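Local coordinates for protein malate dehydrogenase (Naegleria fowleri, PDB 6UM4) that probably catalyses the reversible, nicotinamide-cofactor-dependent interconversion of malate and oxaloacetate, at residues A[272-277]-A[310-315]; A[287-292]-A[394-399]. All blocks are in the same frame, centred on the assembly; numbering follows the deposited sequence.

Both contacts lie within the C-terminal alpha/beta domain of the chain, and their centres are 9 Å apart. Contact 1 joins strand 271-277 to helix 305-317; contact 2 joins the loop after strand 285-287 to the start of helix 394-414. A common sheet connects them: Ala-275 O of contact 1 and Asp-287 N of contact 2 are 2.8 Å apart, a probable backbone hydrogen bond. Both are small, but contact 1 is fully buried, whereas contact 2 lies nearer the surface at the partly exposed Ser-289. The chemistry differs accordingly: contact 1 is entirely apolar, a meeting of two phenylalanines, and contact 2 is polar and bridged by water.

Contact 1. Residues A[272-277]-A[310-315]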
ATOM      1  N   SER A 272      -6.416  17.285  18.171  1.00 31.36           N
ATOM      2  CA  SER A 272      -5.877  16.569  19.323  1.00 27.88           C
ATOM      3  C   SER A 272      -7.025  16.037  20.157  1.00 25.47           C
ATOM      4  O   SER A 272      -8.136  16.558  20.101  1.00 23.81           O
ATOM      5  CB  SER A 272      -5.000  17.456  20.224  1.00 28.79           C
ATOM      6  OG  SER A 272      -3.725  17.700  19.647  1.00 38.64           O
ATOM      7  N   ARG A 273      -6.751  14.962  20.899  1.00 29.37           N
ATOM      8  CA  ARG A 273      -7.653  14.452  21.926  1.00 24.97           C
ATOM      9  C   ARG A 273      -9.008  14.032  21.348  1.00 23.84           C
ATOM     10  O   ARG A 273     -10.071  14.541  21.728  1.00 27.92           O
ATOM     11  CB  ARG A 273      -7.826  15.491  23.028  1.00 26.13           C
ATOM     12  CG  ARG A 273      -6.527  15.867  23.694  1.00 35.23           C
ATOM     13  CD  ARG A 273      -6.646  17.225  24.354  1.00 46.99           C
ATOM     14  NE  ARG A 273      -7.680  17.218  25.383  1.00 53.32           N
ATOM     15  CZ  ARG A 273      -7.428  17.033  26.674  1.00 60.29           C
ATOM     16  NH1 ARG A 273      -6.178  16.829  27.072  1.00 60.81           N
ATOM     17  NH2 ARG A 273      -8.415  17.042  27.567  1.00 60.83           N
ATOM     18  N   PHE A 274      -8.949  13.097  20.401  1.00 21.41           N
ATOM     19  CA  PHE A 274     -10.125  12.449  19.837  1.00 21.02           C
ATOM     20  C   PHE A 274     -10.090  10.962  20.176  1.00 24.72           C
ATOM     21  O   PHE A 274      -9.013  10.369  20.289  1.00 28.39           O
ATOM     22  CB  PHE A 274     -10.180  12.640  18.297  1.00 22.33           C
ATOM     23  CG  PHE A 274     -11.369  11.983  17.652  1.00 20.15           C
ATOM     24  CD1 PHE A 274     -12.653  12.458  17.911  1.00 22.56           C
ATOM     25  CD2 PHE A 274     -11.210  10.892  16.825  1.00 19.54           C
ATOM     26  CE1 PHE A 274     -13.760  11.853  17.338  1.00 20.39           C
ATOM     27  CE2 PHE A 274     -12.298  10.286  16.239  1.00 20.09           C
ATOM     28  CZ  PHE A 274     -13.579  10.762  16.493  1.00 19.79           C
ATOM     29  N   ALA A 275     -11.268  10.354  20.325  1.00 24.52           N
ATOM     30  CA  ALA A 275     -11.318   8.935  20.667  1.00 25.57           C
ATOM     31  C   ALA A 275     -12.649   8.315  20.253  1.00 20.00           C
ATOM     32  O   ALA A 275     -13.679   8.989  20.197  1.00 23.76           O
ATOM     33  CB  ALA A 275     -11.097   8.720  22.167  1.00 32.15           C
ATOM     34  N   ILE A 276     -12.605   7.013  19.997  1.00 19.76           N
ATOM     35  CA  ILE A 276     -13.776   6.169  19.763  1.00 22.37           C
ATOM     36  C   ILE A 276     -13.987   5.296  21.002  1.00 19.94           C
ATOM     37  O   ILE A 276     -13.047   4.644  21.464  1.00 20.30           O
ATOM     38  CB  ILE A 276     -13.562   5.309  18.504  1.00 21.86           C
ATOM     39  CG1 ILE A 276     -13.221   6.200  17.303  1.00 25.52           C
ATOM     40  CG2 ILE A 276     -14.731   4.398  18.226  1.00 23.37           C
ATOM     41  CD1 ILE A 276     -14.356   7.103  16.834  1.00 19.10           C
ATOM     42  N   TRP A 277     -15.202   5.303  21.561  1.00 20.46           N
ATOM     43  CA  TRP A 277     -15.550   4.418  22.674  1.00 20.91           C
ATOM     44  C   TRP A 277     -16.430   3.270  22.188  1.00 20.87           C
ATOM     45  O   TRP A 277     -17.282   3.446  21.315  1.00 20.84           O
ATOM     46  CB  TRP A 277     -16.315   5.152  23.784  1.00 21.73           C
ATOM     47  CG  TRP A 277     -15.617   6.306  24.450  1.00 22.03           C
ATOM     48  CD1 TRP A 277     -15.538   7.590  23.989  1.00 22.03           C
ATOM     49  CD2 TRP A 277     -14.979   6.305  25.735  1.00 22.56           C
ATOM     50  NE1 TRP A 277     -14.831   8.368  24.867  1.00 22.48           N
ATOM     51  CE2 TRP A 277     -14.493   7.609  25.959  1.00 24.41           C
ATOM     52  CE3 TRP A 277     -14.752   5.326  26.704  1.00 26.17           C
ATOM     53  CZ2 TRP A 277     -13.802   7.957  27.113  1.00 24.87           C
ATOM     54  CZ3 TRP A 277     -14.064   5.671  27.839  1.00 23.56           C
ATOM     55  CH2 TRP A 277     -13.593   6.978  28.037  1.00 23.84           C
ATOM     56  N   ASN A 310     -26.423  14.790  14.846  1.00 27.47           N
ATOM     57  CA  ASN A 310     -27.174  14.574  13.618  1.00 28.12           C
ATOM     58  C   ASN A 310     -26.297  14.317  12.407  1.00 32.72           C
ATOM     59  O   ASN A 310     -26.795  13.780  11.409  1.00 34.04           O
ATOM     60  CB  ASN A 310     -28.089  15.761  13.322  1.00 31.84           C
ATOM     61  CG  ASN A 310     -29.084  16.007  14.429  1.00 37.34           C
ATOM     62  OD1 ASN A 310     -29.534  15.068  15.088  1.00 41.84           O
ATOM     63  ND2 ASN A 310     -29.482  17.252  14.602  1.00 39.22           N
ATOM     64  N   GLU A 311     -25.022  14.702  12.455  1.00 26.32           N
ATOM     65  CA  GLU A 311     -24.182  14.518  11.287  1.00 29.45           C
ATOM     66  C   GLU A 311     -22.902  13.771  11.627  1.00 29.33           C
ATOM     67  O   GLU A 311     -22.650  12.688  11.084  1.00 31.82           O
ATOM     68  CB  GLU A 311     -23.872  15.868  10.639  1.00 30.62           C
ATOM     69  CG  GLU A 311     -25.096  16.558  10.072  1.00 34.46           C
ATOM     70  CD  GLU A 311     -24.738  17.773   9.230  1.00 46.74           C
ATOM     71  OE1 GLU A 311     -23.941  17.639   8.265  1.00 44.81           O
ATOM     72  OE2 GLU A 311     -25.240  18.872   9.554  1.00 53.55           O
ATOM     73  N   PHE A 312     -22.086  14.341  12.515  1.00 24.19           N
ATOM     74  CA  PHE A 312     -20.757  13.784  12.748  1.00 25.26           C
ATOM     75  C   PHE A 312     -20.835  12.317  13.152  1.00 26.44           C
ATOM     76  O   PHE A 312     -20.283  11.445  12.475  1.00 30.05           O
ATOM     77  CB  PHE A 312     -20.028  14.593  13.814  1.00 23.19           C
ATOM     78  CG  PHE A 312     -18.701  14.029  14.181  1.00 22.35           C
ATOM     79  CD1 PHE A 312     -17.610  14.175  13.320  1.00 21.89           C
ATOM     80  CD2 PHE A 312     -18.539  13.324  15.375  1.00 22.12           C
ATOM     81  CE1 PHE A 312     -16.360  13.657  13.647  1.00 21.23           C
ATOM     82  CE2 PHE A 312     -17.297  12.788  15.712  1.00 21.46           C
ATOM     83  CZ  PHE A 312     -16.204  12.945  14.852  1.00 21.01           C
ATOM     84  N   ILE A 313     -21.537  12.016  14.243  1.00 27.02           N
ATOM     85  CA  ILE A 313     -21.586  10.635  14.718  1.00 22.67           C
ATOM     86  C   ILE A 313     -22.167   9.694  13.673  1.00 25.20           C
ATOM     87  O   ILE A 313     -21.571   8.631  13.434  1.00 24.03           O
ATOM     88  CB  ILE A 313     -22.323  10.555  16.066  1.00 23.24           C
ATOM     89  CG1 ILE A 313     -21.455  11.137  17.179  1.00 23.08           C
ATOM     90  CG2 ILE A 313     -22.667   9.095  16.367  1.00 23.10           C
ATOM     91  CD1 ILE A 313     -22.126  11.142  18.540  1.00 23.75           C
ATOM     92  N   PRO A 314     -23.307   9.987  13.041  1.00 29.35           N
ATOM     93  CA  PRO A 314     -23.801   9.063  12.005  1.00 24.91           C
ATOM     94  C   PRO A 314     -22.882   8.954  10.802  1.00 29.39           C
ATOM     95  O   PRO A 314     -22.780   7.875  10.210  1.00 30.71           O
ATOM     96  CB  PRO A 314     -25.165   9.652  11.622  1.00 28.91           C
ATOM     97  CG  PRO A 314     -25.192  11.019  12.175  1.00 34.78           C
ATOM     98  CD  PRO A 314     -24.284  11.049  13.345  1.00 32.58           C
ATOM     99  N   ASN A 315     -22.225  10.046  10.400  1.00 33.65           N
ATOM    100  CA  ASN A 315     -21.312   9.960   9.262  1.00 28.05           C
ATOM    101  C   ASN A 315     -20.146   9.031   9.570  1.00 30.53           C
ATOM    102  O   ASN A 315     -19.689   8.286   8.694  1.00 26.23           O
ATOM    103  CB  ASN A 315     -20.787  11.341   8.880  1.00 25.92           C
ATOM    104  CG  ASN A 315     -21.832  12.202   8.199  1.00 33.02           C
ATOM    105  OD1 ASN A 315     -22.823  11.698   7.671  1.00 36.44           O
ATOM    106  ND2 ASN A 315     -21.607  13.507   8.202  1.00 23.95           N
TER
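Phe-274 and Phe-312 reach toward each other from opposite directions, one from strand 271-277 and the other from helix 305-317, and the outer atoms of their rings carry the whole contact. In Phe-274 the CA-CB bond already points to the helix. A chi1 of 180° sets CG opposite the backbone N and beside the carbonyl carbon, and the ring continues from there toward helix 305-317. On one side of the ring, CD1 packs against the backbone O of Asp-287 and the side chain of Leu-288, which also touches Phe-312 and so lies against both aromatics. Farther out, Phe-274 CE1 meets the CZ/CE2 edge of the other ring, 3.7 Å from Phe-312 CZ and 4.0 Å from Phe-312 CE2. At the far end of the ring, Phe-274 CZ is 3.8 Å from Phe-312 CZ, and on its other flank Phe-274 CZ lies 3.8 Å from Ile-276 CD1, two residues along the same strand.

Phe-312 adopts nearly the same first torsion (chi1 176°), its CG likewise beside its own carbonyl carbon, and Phe-274 CZ arrives at the edge of its ring, in plane. The two ring planes are inclined at 80° with centroids 6.0 Å apart, and the rings meet obliquely.

No hydrogen bond crosses the interface; contact between buried apolar groups holds it together. Leu-257 and Val-260 of helix 250-264 pack on Phe-274 and Phe-312 respectively, and Pro-286 of strand 285-287 touches Phe-312. The aromatic pair thus belongs to the apolar core of the lactate/malate dehydrogenase C-terminal alpha/beta domain, where helices 250-264 and 305-317 pack against antiparallel strands 271-277 and 285-287.

Contact 2. Residues A[287-292]-A[394-399]; sequences DLSFTT and SFSADR
An Asx turn at the end of strand 285-287 faces the first turn of helix 394-414, with Asp-287 and Ser-289 on the loop side and Ser-396 on the helix. Asp-287 OD1 accepts from the backbone N of Ser-289 at 2.8 Å, a donor that lies 45° out of the carboxylate plane. Through its syn lone pair, Asp-287 OD1 also receives a short 2.5 Å bond from Ser-289 OG. With chi1 of Ser-289 near -54°, OG stands beside its own backbone N and points into the interface, where Ser-289 OG lies 3.1 Å from Ser-396 OG.

A water completes the bridge. It donates to Asp-287 OD2 at 2.6 Å and is hydrogen-bonded to Ser-396 OG at 2.9 Å. Outside the pair, Ser-396 OG also bonds Tyr-285 OH, and Trp-277 NE1 bonds Asp-287 OD2. Together, the partners of both oxygens probably restrain the carboxylate.

The Asx turn leads into a type I beta turn from Leu-288 to Thr-291, closed by Thr-291 N to Leu-288 O at 3.1 Å. The two turns in succession form the connection between strands 285-287 and 292-293, which flank 271-277 in an antiparallel sheet of the C-terminal alpha/beta domain.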
ATOM      1  N   ASP A 287     -16.122  10.401  20.094  1.00 24.81           N
ATOM      2  CA  ASP A 287     -16.222  11.324  21.218  1.00 23.64           C
ATOM      3  C   ASP A 287     -15.403  12.571  20.912  1.00 26.91           C
ATOM      4  O   ASP A 287     -14.170  12.508  20.854  1.00 22.23           O
ATOM      5  CB  ASP A 287     -15.750  10.641  22.505  1.00 24.86           C
ATOM      6  CG  ASP A 287     -15.981  11.493  23.753  1.00 30.88           C
ATOM      7  OD1 ASP A 287     -16.575  12.588  23.649  1.00 29.98           O
ATOM      8  OD2 ASP A 287     -15.583  11.045  24.849  1.00 30.43           O
ATOM      9  N   LEU A 288     -16.094  13.697  20.702  1.00 22.71           N
ATOM     10  CA  LEU A 288     -15.473  15.000  20.508  1.00 23.99           C
ATOM     11  C   LEU A 288     -15.396  15.809  21.796  1.00 32.63           C
ATOM     12  O   LEU A 288     -14.969  16.967  21.753  1.00 26.19           O
ATOM     13  CB  LEU A 288     -16.242  15.821  19.458  1.00 26.35           C
ATOM     14  CG  LEU A 288     -16.046  15.396  17.992  1.00 24.56           C
ATOM     15  CD1 LEU A 288     -16.929  16.165  17.017  1.00 23.04           C
ATOM     16  CD2 LEU A 288     -14.591  15.518  17.613  1.00 22.19           C
ATOM     17  N   SER A 289     -15.775  15.227  22.940  1.00 28.21           N
ATOM     18  CA  SER A 289     -15.936  16.034  24.154  1.00 33.72           C
ATOM     19  C   SER A 289     -14.656  16.765  24.535  1.00 32.18           C
ATOM     20  O   SER A 289     -14.724  17.829  25.150  1.00 26.45           O
ATOM     21  CB  SER A 289     -16.386  15.178  25.345  1.00 29.12           C
ATOM     22  OG  SER A 289     -17.557  14.432  25.062  1.00 30.38           O
ATOM     23  N   PHE A 290     -13.483  16.205  24.221  1.00 26.17           N
ATOM     24  CA  PHE A 290     -12.217  16.791  24.650  1.00 25.26           C
ATOM     25  C   PHE A 290     -11.374  17.319  23.500  1.00 26.16           C
ATOM     26  O   PHE A 290     -10.239  17.756  23.722  1.00 30.86           O
ATOM     27  CB  PHE A 290     -11.428  15.753  25.451  1.00 28.37           C
ATOM     28  CG  PHE A 290     -12.269  14.990  26.436  1.00 33.91           C
ATOM     29  CD1 PHE A 290     -12.645  15.565  27.640  1.00 34.58           C
ATOM     30  CD2 PHE A 290     -12.702  13.703  26.149  1.00 34.47           C
ATOM     31  CE1 PHE A 290     -13.431  14.861  28.545  1.00 35.64           C
ATOM     32  CE2 PHE A 290     -13.489  12.993  27.052  1.00 29.63           C
ATOM     33  CZ  PHE A 290     -13.850  13.572  28.248  1.00 32.56           C
ATOM     34  N   THR A 291     -11.893  17.280  22.281  1.00 25.70           N
ATOM     35  CA  THR A 291     -11.076  17.530  21.106  1.00 28.62           C
ATOM     36  C   THR A 291     -10.668  18.995  21.015  1.00 35.27           C
ATOM     37  O   THR A 291     -11.446  19.898  21.343  1.00 32.19           O
ATOM     38  CB  THR A 291     -11.837  17.089  19.860  1.00 25.90           C
ATOM     39  OG1 THR A 291     -12.253  15.724  20.035  1.00 29.33           O
ATOM     40  CG2 THR A 291     -10.947  17.180  18.611  1.00 23.32           C
ATOM     41  N   THR A 292      -9.429  19.234  20.575  1.00 30.87           N
ATOM     42  CA  THR A 292      -8.968  20.594  20.333  1.00 32.48           C
ATOM     43  C   THR A 292      -8.456  20.720  18.905  1.00 31.48           C
ATOM     44  O   THR A 292      -8.074  19.743  18.262  1.00 33.62           O
ATOM     45  CB  THR A 292      -7.875  21.025  21.323  1.00 36.47           C
ATOM     46  OG1 THR A 292      -6.731  20.178  21.170  1.00 42.73           O
ATOM     47  CG2 THR A 292      -8.379  20.962  22.749  1.00 34.10           C
ATOM     48  N   SER A 394     -23.206  13.420  30.638  1.00 30.94           N
ATOM     49  CA  SER A 394     -24.371  12.549  30.532  1.00 32.34           C
ATOM     50  C   SER A 394     -24.632  12.133  29.091  1.00 33.43           C
ATOM     51  O   SER A 394     -25.099  11.017  28.838  1.00 39.88           O
ATOM     52  CB  SER A 394     -25.595  13.262  31.116  1.00 33.76           C
ATOM     53  OG  SER A 394     -26.786  12.716  30.582  1.00 36.26           O
ATOM     54  N   PHE A 395     -24.376  13.024  28.132  1.00 30.72           N
ATOM     55  CA  PHE A 395     -24.521  12.616  26.741  1.00 31.30           C
ATOM     56  C   PHE A 395     -23.507  11.541  26.391  1.00 30.34           C
ATOM     57  O   PHE A 395     -23.847  10.543  25.744  1.00 32.09           O
ATOM     58  CB  PHE A 395     -24.346  13.796  25.798  1.00 32.50           C
ATOM     59  CG  PHE A 395     -24.364  13.403  24.355  1.00 39.22           C
ATOM     60  CD1 PHE A 395     -25.524  12.895  23.782  1.00 46.30           C
ATOM     61  CD2 PHE A 395     -23.222  13.503  23.576  1.00 36.81           C
ATOM     62  CE1 PHE A 395     -25.560  12.522  22.448  1.00 45.56           C
ATOM     63  CE2 PHE A 395     -23.253  13.136  22.244  1.00 38.70           C
ATOM     64  CZ  PHE A 395     -24.416  12.634  21.678  1.00 40.98           C
ATOM     65  N   SER A 396     -22.262  11.724  26.827  1.00 27.35           N
ATOM     66  CA  SER A 396     -21.246  10.700  26.598  1.00 31.54           C
ATOM     67  C   SER A 396     -21.587   9.411  27.337  1.00 31.04           C
ATOM     68  O   SER A 396     -21.427   8.317  26.786  1.00 26.06           O
ATOM     69  CB  SER A 396     -19.869  11.206  27.016  1.00 26.84           C
ATOM     70  OG  SER A 396     -19.430  12.242  26.172  1.00 25.83           O
ATOM     71  N   ALA A 397     -22.002   9.510  28.605  1.00 29.88           N
ATOM     72  CA  ALA A 397     -22.282   8.294  29.365  1.00 27.97           C
ATOM     73  C   ALA A 397     -23.385   7.476  28.710  1.00 27.99           C
ATOM     74  O   ALA A 397     -23.303   6.244  28.651  1.00 31.55           O
ATOM     75  CB  ALA A 397     -22.659   8.633  30.810  1.00 36.29           C
ATOM     76  N   ASP A 398     -24.425   8.149  28.216  1.00 28.45           N
ATOM     77  CA  ASP A 398     -25.513   7.457  27.533  1.00 28.63           C
ATOM     78  C   ASP A 398     -25.000   6.683  26.333  1.00 27.49           C
ATOM     79  O   ASP A 398     -25.390   5.532  26.103  1.00 27.48           O
ATOM     80  CB  ASP A 398     -26.568   8.456  27.065  1.00 29.32           C
ATOM     81  CG  ASP A 398     -27.401   9.026  28.196  1.00 36.34           C
ATOM     82  OD1 ASP A 398     -27.291   8.584  29.370  1.00 32.75           O
ATOM     83  OD2 ASP A 398     -28.172   9.952  27.883  1.00 36.62           O
ATOM     84  N   ARG A 399     -24.171   7.327  25.519  1.00 26.63           N
ATOM     85  CA  ARG A 399     -23.732   6.700  24.280  1.00 25.66           C
ATOM     86  C   ARG A 399     -22.830   5.510  24.579  1.00 32.85           C
ATOM     87  O   ARG A 399     -23.042   4.411  24.049  1.00 33.15           O
ATOM     88  CB  ARG A 399     -23.025   7.728  23.387  1.00 25.01           C
ATOM     89  CG  ARG A 399     -23.945   8.783  22.791  1.00 26.10           C
ATOM     90  CD  ARG A 399     -25.082   8.109  22.051  1.00 29.84           C
ATOM     91  NE  ARG A 399     -25.908   9.039  21.302  1.00 37.15           N
ATOM     92  CZ  ARG A 399     -25.705   9.358  20.025  1.00 39.23           C
ATOM     93  NH1 ARG A 399     -24.689   8.824  19.354  1.00 24.97           N
ATOM     94  NH2 ARG A 399     -26.526  10.210  19.420  1.00 40.15           N
TER
HETATM   95  O   HOH W   1     -16.650  12.080  26.927  1.00 32.44           O